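Local coordinates for surface presentation of antigens protein SpaO (Shigella flexneri, PDB 4TT9) that is required for secretion and surface presentation of the Ipa invasion antigens as a type III secretion C-ring protein, of which this is the C-terminal SpoA domain, at residues B[32-35]-B[36-39]. Residues are numbered along the deposited sequence; the frame is centred on the assembly and turned at random.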
loop_
_atom_site.group_PDB
_atom_site.type_symbol
_atom_site.label_atom_id
_atom_site.label_comp_id
_atom_site.label_asym_id
_atom_site.label_seq_id
_atom_site.Cartn_x
_atom_site.Cartn_y
_atom_site.Cartn_z
ATOM N N ILE B 32 4.165 20.306 -2.040
ATOM C CA ILE B 32 4.622 20.309 -0.659
ATOM C C ILE B 32 3.783 21.322 0.097
ATOM O O ILE B 32 3.549 21.183 1.297
ATOM C CB ILE B 32 6.109 20.660 -0.550
ATOM C CG1 ILE B 32 6.938 19.706 -1.412
ATOM C CG2 ILE B 32 6.568 20.572 0.893
ATOM C CD1 ILE B 32 8.338 20.197 -1.720
ATOM N N ASN B 33 3.315 22.335 -0.622
ATOM C CA ASN B 33 2.344 23.255 -0.072
ATOM C C ASN B 33 1.086 22.500 0.325
ATOM O O ASN B 33 0.643 22.588 1.463
ATOM C CB ASN B 33 2.006 24.337 -1.084
ATOM C CG ASN B 33 1.198 25.448 -0.478
ATOM O OD1 ASN B 33 1.343 25.755 0.701
ATOM N ND2 ASN B 33 0.333 26.053 -1.274
ATOM N N GLU B 34 0.520 21.751 -0.616
ATOM C CA GLU B 34 -0.655 20.937 -0.337
ATOM C C GLU B 34 -0.373 19.935 0.764
ATOM O O GLU B 34 -1.179 19.753 1.664
ATOM C CB GLU B 34 -1.118 20.212 -1.588
ATOM C CG GLU B 34 -2.209 19.222 -1.332
ATOM C CD GLU B 34 -2.946 18.888 -2.588
ATOM O OE1 GLU B 34 -2.836 19.688 -3.540
ATOM O OE2 GLU B 34 -3.625 17.842 -2.620
ATOM N N LEU B 35 0.793 19.311 0.701
ATOM C CA LEU B 35 1.210 18.352 1.714
ATOM C C LEU B 35 1.164 18.945 3.112
ATOM O O LEU B 35 0.963 18.226 4.087
ATOM C CB LEU B 35 2.619 17.847 1.405
ATOM C CG LEU B 35 3.249 16.827 2.352
ATOM C CD1 LEU B 35 2.350 15.612 2.505
ATOM C CD2 LEU B 35 4.625 16.425 1.856
ATOM N N LYS B 36 1.347 20.255 3.215
ATOM C CA LYS B 36 1.247 20.916 4.508
ATOM C C LYS B 36 -0.170 20.786 5.063
ATOM O O LYS B 36 -0.371 20.796 6.276
ATOM C CB LYS B 36 1.631 22.394 4.390
ATOM C CG LYS B 36 3.096 22.661 4.046
ATOM C CD LYS B 36 3.242 23.974 3.282
ATOM C CE LYS B 36 4.642 24.562 3.397
ATOM N NZ LYS B 36 5.731 23.572 3.202
ATOM N N MET B 37 -1.148 20.636 4.175
ATOM C CA MET B 37 -2.551 20.586 4.584
ATOM C C MET B 37 -2.956 19.235 5.179
ATOM O O MET B 37 -4.134 18.998 5.459
ATOM C CB MET B 37 -3.450 20.947 3.407
ATOM C CG MET B 37 -3.119 22.294 2.798
ATOM S SD MET B 37 -3.660 22.391 1.087
ATOM C CE MET B 37 -3.373 24.128 0.744
ATOM N N TYR B 38 -1.969 18.367 5.375
ATOM C CA TYR B 38 -2.141 17.102 6.084
ATOM C C TYR B 38 -1.664 17.244 7.544
ATOM O O TYR B 38 -0.517 17.626 7.781
ATOM C CB TYR B 38 -1.329 16.024 5.374
ATOM C CG TYR B 38 -2.000 15.434 4.156
ATOM C CD1 TYR B 38 -2.485 16.242 3.132
ATOM C CD2 TYR B 38 -2.134 14.062 4.027
ATOM C CE1 TYR B 38 -3.097 15.690 2.023
ATOM C CE2 TYR B 38 -2.743 13.502 2.929
ATOM C CZ TYR B 38 -3.224 14.314 1.931
ATOM O OH TYR B 38 -3.831 13.737 0.839
ATOM N N VAL B 39 -2.535 16.945 8.514
ATOM C CA VAL B 39 -2.203 17.097 9.943
ATOM C C VAL B 39 -2.426 15.803 10.749
ATOM O O VAL B 39 -3.093 14.899 10.278
ATOM C CB VAL B 39 -3.016 18.250 10.604
ATOM C CG1 VAL B 39 -2.859 19.553 9.831
ATOM C CG2 VAL B 39 -4.479 17.875 10.716
#
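Lys-36 lays its side chain back along the preceding turn, over the carbonyl oxygens of Ile-32 and Asn-33. With CG beside its own backbone N and anti to the carbonyl carbon (chi1 -67°), Lys-36 CG comes 3.2 Å from Ile-32 O. The chain then bends at its last torsion (chi4 45°), bringing Lys-36 NZ to 3.9 Å from the methyl CG2 of Ile-32. Asn-33 crosses the same chain at about a right angle, its OD1 3.7 Å from Lys-36 CD. The ammonium also faces Asp-15 of the second subunit, as a long, weak ion pair. Met-37 runs back, extended beyond CG, along Glu-34, three residues earlier, its SD 3.6 Å from Glu-34 CA. The Glu-34 carboxylate makes a weak, long ion pair with Lys-28. In the backbone, Lys-36 N is shared weakly between Ile-32 O and Asn-33 O. Beyond it the pattern is i to i+3: Met-37 N binds Glu-34 O at 2.7 Å, and Tyr-38 N binds Leu-35 O at 3.2 Å with an N-H...O angle of 157°. Tyr-38, the buried residue, rests CB at 3.4 Å from Leu-35 O; its ring stacks with Phe-44 and packs on Met-30 and on Phe-23 of the second subunit. The shift from a shared i+4/i+3 bond to i+3 bonds is consistent with a tightened, 3-10-like last turn where the short helix 32-36, which follows the long strand 18-31, runs into the loop before strand 43-45 in this intertwined FliN-like SpoA dimer.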